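Local coordinates for anthranilate synthase component I (Streptococcus pneumoniae serotype 4, PDB 5KCK), which belongs to the family of chorismate-binding enzymes and is the large component of anthranilate synthase, a mixed protein of helices and antiparallel sheets, at residues E175-L179 with D228-N232; D249-G254 with R410-K415. One frame throughout, in Å; residues are numbered along the deposited sequence.

Interaction 1: residues E175-L179 with D228-N232; sequences EDLDL and DFYRN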
# COMPACT_ATOMS: atom_id res chain seq x y z
N GLU A 175 -22.79 1.61 -4.17
CA GLU A 175 -23.60 0.40 -4.17
C GLU A 175 -22.71 -0.80 -3.90
O GLU A 175 -21.52 -0.82 -4.24
CB GLU A 175 -24.33 0.23 -5.50
CG GLU A 175 -25.06 1.47 -6.00
CD GLU A 175 -26.17 1.93 -5.06
OE1 GLU A 175 -26.72 1.09 -4.32
OE2 GLU A 175 -26.49 3.15 -5.08
N ASP A 176 -23.28 -1.82 -3.26
CA ASP A 176 -22.52 -3.02 -2.97
C ASP A 176 -22.16 -3.75 -4.26
O ASP A 176 -22.79 -3.56 -5.30
CB ASP A 176 -23.29 -3.92 -2.02
CG ASP A 176 -23.77 -3.17 -0.79
OD1 ASP A 176 -24.82 -2.50 -0.87
OD2 ASP A 176 -23.08 -3.23 0.25
N LEU A 177 -21.12 -4.58 -4.18
CA LEU A 177 -20.65 -5.29 -5.36
C LEU A 177 -21.69 -6.29 -5.83
O LEU A 177 -22.26 -7.04 -5.03
CB LEU A 177 -19.32 -5.99 -5.06
CG LEU A 177 -18.10 -5.08 -4.91
CD1 LEU A 177 -16.79 -5.86 -4.92
CD2 LEU A 177 -18.10 -4.05 -6.01
N ASP A 178 -21.96 -6.27 -7.14
CA ASP A 178 -22.92 -7.18 -7.78
C ASP A 178 -22.16 -8.43 -8.20
O ASP A 178 -21.87 -8.67 -9.38
CB ASP A 178 -23.60 -6.48 -8.95
CG ASP A 178 -24.68 -7.33 -9.61
OD1 ASP A 178 -25.04 -8.39 -9.07
OD2 ASP A 178 -25.16 -6.91 -10.68
N LEU A 179 -21.82 -9.26 -7.20
CA LEU A 179 -21.05 -10.48 -7.45
C LEU A 179 -21.91 -11.74 -7.41
O LEU A 179 -21.65 -12.65 -6.62
CB LEU A 179 -19.92 -10.65 -6.43
CG LEU A 179 -18.83 -9.59 -6.33
CD1 LEU A 179 -17.80 -10.01 -5.28
CD2 LEU A 179 -18.20 -9.40 -7.69
N ASP A 228 -17.45 -5.28 -11.35
CA ASP A 228 -17.41 -5.55 -9.91
C ASP A 228 -16.61 -6.82 -9.61
O ASP A 228 -15.96 -6.90 -8.56
CB ASP A 228 -18.82 -5.67 -9.33
CG ASP A 228 -19.51 -4.32 -9.20
OD1 ASP A 228 -18.84 -3.27 -9.37
OD2 ASP A 228 -20.73 -4.31 -8.92
N PHE A 229 -16.65 -7.80 -10.51
CA PHE A 229 -15.76 -8.95 -10.37
C PHE A 229 -14.30 -8.51 -10.39
O PHE A 229 -13.50 -8.96 -9.55
CB PHE A 229 -16.04 -9.96 -11.48
CG PHE A 229 -15.10 -11.14 -11.48
CD1 PHE A 229 -15.33 -12.22 -10.65
CD2 PHE A 229 -14.00 -11.16 -12.31
CE1 PHE A 229 -14.47 -13.30 -10.65
CE2 PHE A 229 -13.13 -12.24 -12.32
CZ PHE A 229 -13.37 -13.31 -11.48
N TYR A 230 -13.94 -7.60 -11.31
CA TYR A 230 -12.57 -7.08 -11.32
C TYR A 230 -12.25 -6.37 -10.01
O TYR A 230 -11.17 -6.58 -9.44
CB TYR A 230 -12.36 -6.14 -12.50
CG TYR A 230 -10.93 -5.62 -12.58
CD1 TYR A 230 -9.88 -6.47 -12.91
CD2 TYR A 230 -10.62 -4.29 -12.29
CE1 TYR A 230 -8.57 -6.01 -12.96
CE2 TYR A 230 -9.31 -3.82 -12.34
CZ TYR A 230 -8.29 -4.69 -12.68
OH TYR A 230 -6.98 -4.25 -12.73
N ARG A 231 -13.17 -5.54 -9.50
CA ARG A 231 -12.92 -4.84 -8.24
C ARG A 231 -12.65 -5.82 -7.12
O ARG A 231 -11.80 -5.58 -6.25
CB ARG A 231 -14.10 -3.93 -7.89
CG ARG A 231 -14.33 -2.78 -8.87
CD ARG A 231 -15.65 -2.06 -8.54
NE ARG A 231 -15.62 -1.52 -7.18
CZ ARG A 231 -16.68 -1.05 -6.53
NH1 ARG A 231 -17.88 -1.07 -7.10
NH2 ARG A 231 -16.53 -0.59 -5.30
N ASN A 232 -13.37 -6.94 -7.10
CA ASN A 232 -13.13 -7.93 -6.06
C ASN A 232 -11.85 -8.71 -6.33
O ASN A 232 -11.12 -9.06 -5.39
CB ASN A 232 -14.32 -8.88 -5.93
CG ASN A 232 -14.22 -9.75 -4.69
OD1 ASN A 232 -14.18 -9.24 -3.56
ND2 ASN A 232 -14.17 -11.06 -4.89
O HOH W 1 -20.52 0.04 -7.41
O HOH W 2 -19.14 0.30 -4.05

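Interaction 2: residues D249-G254 with R410-K415; sequences DYQIIG and RTMILK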
# COMPACT_ATOMS: atom_id res chain seq x y z
N ASP A 249 -17.43 -5.89 -27.68
CA ASP A 249 -18.25 -7.10 -27.71
C ASP A 249 -17.64 -8.24 -26.90
O ASP A 249 -18.25 -9.31 -26.81
CB ASP A 249 -18.52 -7.54 -29.15
CG ASP A 249 -17.25 -7.77 -29.94
OD1 ASP A 249 -16.21 -7.16 -29.61
OD2 ASP A 249 -17.29 -8.57 -30.91
N TYR A 250 -16.46 -8.05 -26.32
CA TYR A 250 -15.93 -9.00 -25.36
C TYR A 250 -15.01 -8.27 -24.40
O TYR A 250 -14.52 -7.18 -24.69
CB TYR A 250 -15.22 -10.19 -26.04
CG TYR A 250 -13.90 -9.86 -26.71
CD1 TYR A 250 -13.86 -9.30 -27.98
CD2 TYR A 250 -12.68 -10.16 -26.09
CE1 TYR A 250 -12.66 -9.01 -28.60
CE2 TYR A 250 -11.47 -9.88 -26.71
CZ TYR A 250 -11.46 -9.30 -27.96
OH TYR A 250 -10.28 -9.00 -28.60
N GLN A 251 -14.81 -8.87 -23.23
CA GLN A 251 -13.93 -8.34 -22.21
C GLN A 251 -12.97 -9.43 -21.75
O GLN A 251 -13.30 -10.61 -21.76
CB GLN A 251 -14.68 -7.79 -20.98
CG GLN A 251 -15.63 -6.62 -21.23
CD GLN A 251 -16.91 -7.03 -21.91
OE1 GLN A 251 -17.54 -8.02 -21.52
NE2 GLN A 251 -17.30 -6.30 -22.94
N ILE A 252 -11.79 -9.00 -21.32
CA ILE A 252 -10.77 -9.89 -20.78
C ILE A 252 -10.44 -9.39 -19.38
O ILE A 252 -10.11 -8.21 -19.19
CB ILE A 252 -9.53 -9.93 -21.68
CG1 ILE A 252 -9.90 -10.57 -23.03
CG2 ILE A 252 -8.39 -10.70 -21.03
CD1 ILE A 252 -8.76 -10.59 -24.00
N ILE A 253 -10.57 -10.28 -18.39
CA ILE A 253 -10.37 -9.94 -16.99
C ILE A 253 -9.44 -10.97 -16.38
O ILE A 253 -9.72 -12.17 -16.43
CB ILE A 253 -11.69 -9.90 -16.21
CG1 ILE A 253 -12.78 -9.19 -17.02
CG2 ILE A 253 -11.49 -9.23 -14.85
CD1 ILE A 253 -14.17 -9.24 -16.37
N GLY A 254 -8.33 -10.52 -15.80
CA GLY A 254 -7.39 -11.50 -15.31
C GLY A 254 -6.47 -10.99 -14.23
O GLY A 254 -6.34 -9.78 -14.00
N ARG A 410 -4.96 -17.70 -15.53
CA ARG A 410 -5.83 -17.07 -14.54
C ARG A 410 -6.58 -15.89 -15.16
O ARG A 410 -6.70 -14.81 -14.58
CB ARG A 410 -5.04 -16.64 -13.31
CG ARG A 410 -4.38 -17.80 -12.57
CD ARG A 410 -5.07 -18.03 -11.24
NE ARG A 410 -5.09 -16.80 -10.47
CZ ARG A 410 -4.09 -16.38 -9.71
NH1 ARG A 410 -2.98 -17.10 -9.60
NH2 ARG A 410 -4.19 -15.23 -9.05
N THR A 411 -7.07 -16.10 -16.37
CA THR A 411 -7.69 -15.06 -17.17
C THR A 411 -9.07 -15.52 -17.59
O THR A 411 -9.24 -16.65 -18.06
CB THR A 411 -6.82 -14.74 -18.39
OG1 THR A 411 -5.55 -14.24 -17.94
CG2 THR A 411 -7.49 -13.71 -19.27
N MSE A 412 -10.06 -14.64 -17.42
CA MSE A 412 -11.43 -14.93 -17.82
C MSE A 412 -11.82 -14.14 -19.08
O MSE A 412 -11.50 -12.96 -19.22
CB MSE A 412 -12.37 -14.61 -16.66
CG MSE A 412 -13.85 -14.80 -16.94
SE MSE A 412 -14.96 -14.19 -15.41
CE MSE A 412 -14.40 -15.54 -14.11
N ILE A 413 -12.54 -14.79 -19.99
CA ILE A 413 -13.05 -14.16 -21.20
C ILE A 413 -14.56 -14.05 -21.07
O ILE A 413 -15.25 -15.05 -20.85
CB ILE A 413 -12.68 -14.97 -22.46
CG1 ILE A 413 -11.21 -15.40 -22.45
CG2 ILE A 413 -13.03 -14.17 -23.71
CD1 ILE A 413 -10.26 -14.27 -22.24
N LEU A 414 -15.07 -12.84 -21.26
CA LEU A 414 -16.51 -12.59 -21.29
C LEU A 414 -16.91 -12.29 -22.73
O LEU A 414 -16.54 -11.25 -23.29
CB LEU A 414 -16.90 -11.43 -20.37
CG LEU A 414 -17.35 -11.89 -18.99
CD1 LEU A 414 -16.23 -12.57 -18.26
CD2 LEU A 414 -17.86 -10.72 -18.20
N LYS A 415 -17.68 -13.20 -23.33
CA LYS A 415 -18.09 -13.07 -24.72
C LYS A 415 -19.26 -14.01 -24.96
O LYS A 415 -19.38 -15.04 -24.29
CB LYS A 415 -16.92 -13.40 -25.67
CG LYS A 415 -17.14 -13.01 -27.12
CD LYS A 415 -15.91 -13.35 -27.96
CE LYS A 415 -16.07 -12.86 -29.39
NZ LYS A 415 -17.38 -13.25 -30.00

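Interaction 1: residues E175-L179 with D228-N232
Leu177 lays its methyl CD2 over one face of the Arg231 guanidinium, 3.2 Å from Arg231 NH1 and nearer the rim of the group than its centre. Two waters sit at the edge, in the guanidinium plane, and hand the bonding on to the carbonyl of Glu175; the firmer link runs through water 2, which lies 3.0 Å from Arg231 NH2. Here an irregular loop is laced onto helix 226-236; an inverse gamma turn is centred on Asp178, and Leu177 and Leu179 on its two sides both bring their ends to the helix. Arginine suits its place because its flat cation takes a methyl on a face while its rim stays available for polar partners: Asp228 OD1, in a salt bridge whose hydrogen bond to NH1 is weak, and Asp10, which makes a salt bridge with NH2. With CG beside the backbone N (chi1 -74°), the Asp228 carboxylate reaches out to the loop, where the other oxygen takes a backbone N-H. Leu179 straddles the helix surface, CD2 packing 3.5 Å from Asp228 O and CD1 3.6 Å from Asn232 CG, its side chain nearly at right angles to that of Asn232. The bond from Asp178 N to Asp228 OD2 is 2.9 Å long and almost straight at 175°, arriving on the anti side, 29° out of the carboxylate plane.

Interaction 2: residues D249-G254 with R410-K415
Gln251 and Leu414 face each other as a hydrogen-bonded pair of an antiparallel beta ladder, joined by two backbone bonds: Gln251 N to Leu414 O and Leu414 N to Gln251 O, each 2.9 Å. Ile253 and Met412, a selenomethionine, repeat the pattern two residues on, and the bond from Met412 N to Ile253 O is 2.7 Å long. Between these pairs Ile252 and Ile413 form a non-hydrogen-bonded pair whose side chains run side by side in the same direction, Ile252 CG1 resting 3.8 Å from Ile413 CD1. The other branch of Ile252, CG2, lies anti to the backbone N and meets Thr411 CG2 at 3.6 Å, so this beta-branched residue serves two neighbours at once. At the start of the ladder the Lys415 chain, extended through its first three torsions, passes alongside Tyr250, with Lys415 CG 3.6 Å from Tyr250 CB. At the far end Gly254 pairs with Thr411, their CA atoms only 4.0 Å apart; a side chain here would start on the face where the Thr411 hydroxyl already lies close.

Further out, helix 226-236 covers the face bearing Ile253, Met412 and Leu414, and strands 242-246 and 418-427 extend the sheet on either side. On the other face Phe96 touches Tyr250 and Ile252, Tyr250 OH bonds to His122, and Thr411 OG1 bonds to Tyr243. Gln251 OE1 bonds to a glycerol, probably from the crystallisation liquor. Main-chain bonds thus set the register, with buried apolar side chains on both faces mid-ladder and polar Gln251 and Lys415 towards one end.

Overall arrangement
Helix 226-236 belongs to both contacts: its Asp228, Arg231 and Asn232 meet the loop in interaction 1, Tyr230 turns to the sheet of interaction 2, and Phe229 touches both, its ring towards the sheet. There Phe229 CZ packs 3.6 Å from Met412 CE, and Tyr230 CD1 lies 3.8 Å from Ile253 CG2. Interaction 1, its centre about 21 Å from the centre of the chain, is the more peripheral, and charged side chains and waters share its work with leucine methyls. Interaction 2, its centre about 11 Å from that of the chain, relies on main-chain bonds and aliphatic packing. The helix thus lies between loop and sheet, and its Tyr230 also hydrogen-bonds to Glu30 of the second subunit.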